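Local structure of fatty acid CoA ligase (Marinactinospora thermotolerans, 6SQ8) at residues 415-419 with 420-424. The protein belongs to the ANL superfamily of AMP-binding enzymes and binds adenosine monophosphate, with a large AMP-binding domain and a small C-terminal domain. Sequence-based numbering, arbitrary orientation.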
loop_
_atom_site.group_PDB
_atom_site.type_symbol
_atom_site.label_atom_id
_atom_site.label_comp_id
_atom_site.label_asym_id
_atom_site.label_seq_id
_atom_site.Cartn_x
_atom_site.Cartn_y
_atom_site.Cartn_z
ATOM N N VAL A 415 -10.390 -21.464 3.344
ATOM C CA VAL A 415 -10.934 -22.809 3.114
ATOM C C VAL A 415 -11.657 -22.876 1.761
ATOM O O VAL A 415 -11.445 -23.792 0.992
ATOM C CB VAL A 415 -11.857 -23.249 4.267
ATOM C CG1 VAL A 415 -12.564 -24.535 3.929
ATOM C CG2 VAL A 415 -11.119 -23.429 5.579
ATOM N N LEU A 416 -12.531 -21.916 1.494
ATOM C CA LEU A 416 -13.259 -21.861 0.220
ATOM C C LEU A 416 -12.268 -21.833 -0.954
ATOM O O LEU A 416 -12.446 -22.567 -1.911
ATOM C CB LEU A 416 -14.191 -20.640 0.186
ATOM C CG LEU A 416 -15.389 -20.697 1.133
ATOM C CD1 LEU A 416 -16.087 -19.345 1.232
ATOM C CD2 LEU A 416 -16.374 -21.741 0.694
ATOM N N THR A 417 -11.223 -21.004 -0.854
ATOM C CA THR A 417 -10.308 -20.763 -1.979
ATOM C C THR A 417 -9.345 -21.944 -2.184
ATOM O O THR A 417 -8.783 -22.080 -3.282
ATOM C CB THR A 417 -9.558 -19.431 -1.854
ATOM O OG1 THR A 417 -8.862 -19.373 -0.609
ATOM C CG2 THR A 417 -10.483 -18.237 -1.986
ATOM N N GLU A 418 -9.167 -22.793 -1.156
ATOM C CA GLU A 418 -8.391 -24.023 -1.286
ATOM C C GLU A 418 -9.045 -24.947 -2.313
ATOM O O GLU A 418 -8.358 -25.727 -2.948
ATOM C CB GLU A 418 -8.293 -24.810 0.021
ATOM C CG GLU A 418 -7.143 -24.427 0.932
ATOM C CD GLU A 418 -5.789 -24.228 0.272
ATOM O OE1 GLU A 418 -5.335 -25.156 -0.467
ATOM O OE2 GLU A 418 -5.196 -23.128 0.494
ATOM N N HIS A 419 -10.372 -24.885 -2.447
ATOM C CA HIS A 419 -11.055 -25.675 -3.471
ATOM C C HIS A 419 -10.490 -25.312 -4.841
ATOM O O HIS A 419 -10.254 -24.134 -5.136
ATOM C CB HIS A 419 -12.575 -25.487 -3.407
ATOM C CG HIS A 419 -13.337 -26.500 -4.197
ATOM N ND1 HIS A 419 -13.500 -26.391 -5.573
ATOM C CD2 HIS A 419 -13.990 -27.616 -3.808
ATOM C CE1 HIS A 419 -14.199 -27.431 -6.001
ATOM N NE2 HIS A 419 -14.506 -28.199 -4.939
ATOM N N PRO A 420 -10.189 -26.319 -5.681
ATOM C CA PRO A 420 -9.509 -26.073 -6.951
ATOM C C PRO A 420 -10.316 -25.272 -7.974
ATOM O O PRO A 420 -9.728 -24.720 -8.903
ATOM C CB PRO A 420 -9.214 -27.476 -7.495
ATOM C CG PRO A 420 -10.205 -28.361 -6.786
ATOM C CD PRO A 420 -10.384 -27.742 -5.417
ATOM N N ASP A 421 -11.642 -25.212 -7.787
ATOM C CA ASP A 421 -12.565 -24.570 -8.758
ATOM C C ASP A 421 -12.959 -23.169 -8.262
ATOM O O ASP A 421 -13.777 -22.493 -8.881
ATOM C CB ASP A 421 -13.770 -25.475 -9.033
ATOM C CG ASP A 421 -13.388 -26.803 -9.677
ATOM O OD1 ASP A 421 -12.483 -26.793 -10.525
ATOM O OD2 ASP A 421 -13.976 -27.861 -9.312
ATOM N N VAL A 422 -12.367 -22.720 -7.154
ATOM C CA VAL A 422 -12.593 -21.400 -6.578
ATOM C C VAL A 422 -11.275 -20.622 -6.612
ATOM O O VAL A 422 -10.223 -21.133 -6.183
ATOM C CB VAL A 422 -13.108 -21.524 -5.136
ATOM C CG1 VAL A 422 -13.228 -20.174 -4.478
ATOM C CG2 VAL A 422 -14.409 -22.301 -5.053
ATOM N N ARG A 423 -11.357 -19.377 -7.114
ATOM C CA ARG A 423 -10.236 -18.457 -7.283
ATOM C C ARG A 423 -10.240 -17.392 -6.166
ATOM O O ARG A 423 -9.173 -16.982 -5.731
ATOM C CB ARG A 423 -10.324 -17.850 -8.689
ATOM C CG ARG A 423 -9.032 -17.825 -9.484
ATOM C CD ARG A 423 -8.710 -19.122 -10.222
ATOM N NE ARG A 423 -8.302 -20.182 -9.296
ATOM C CZ ARG A 423 -8.098 -21.458 -9.609
ATOM N NH1 ARG A 423 -7.947 -21.825 -10.871
ATOM N NH2 ARG A 423 -8.041 -22.363 -8.643
ATOM N N ALA A 424 -11.418 -16.962 -5.684
ATOM C CA ALA A 424 -11.510 -15.867 -4.677
ATOM C C ALA A 424 -12.798 -15.974 -3.878
ATOM O O ALA A 424 -13.728 -16.567 -4.306
ATOM C CB ALA A 424 -11.450 -14.516 -5.355
#
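His419 turns the ND1 edge of its imidazole to the turn that follows it, where His419 ND1 accepts the backbone N-H of Asp421 (ND1 to N 3.1 Å). The bond is fairly straight, although the donor lies 23° out of the ring plane; it implies an ND1 without a proton, consistent with a neutral ring protonated on NE2. With CG anti to the backbone N (chi1 -166°), the ring swings forward along the chain, and one face receives Pro420 in a CH-pi contact, Pro420 CD lying 3.6 Å from the centroid of the His419 ring, offset toward the rim. The Asp421 carboxylate lies beyond His419 CE1, OD2 3.3 Å from it and its plane turned 56° from the ring.

The backbone here is a type I beta turn from His419 to Val422, closed by Val422 N to His419 O (3.2 Å). Val422 sets its CB 3.5 Å from Leu416 O, and Thr417 CG2 rests 3.7 Å from Ala424 CA. Thr417 OG1 bonds back to the carbonyls of Glu413 and His414. The turn thus carries helix 409-418 into strand 422-432 of the C-terminal domain; Leu416, His419 and Val422 pack on Leu456 of helix 453-463, while Arg423 and Ala424 form a classic beta bulge opposite Val444 of strand 438-445.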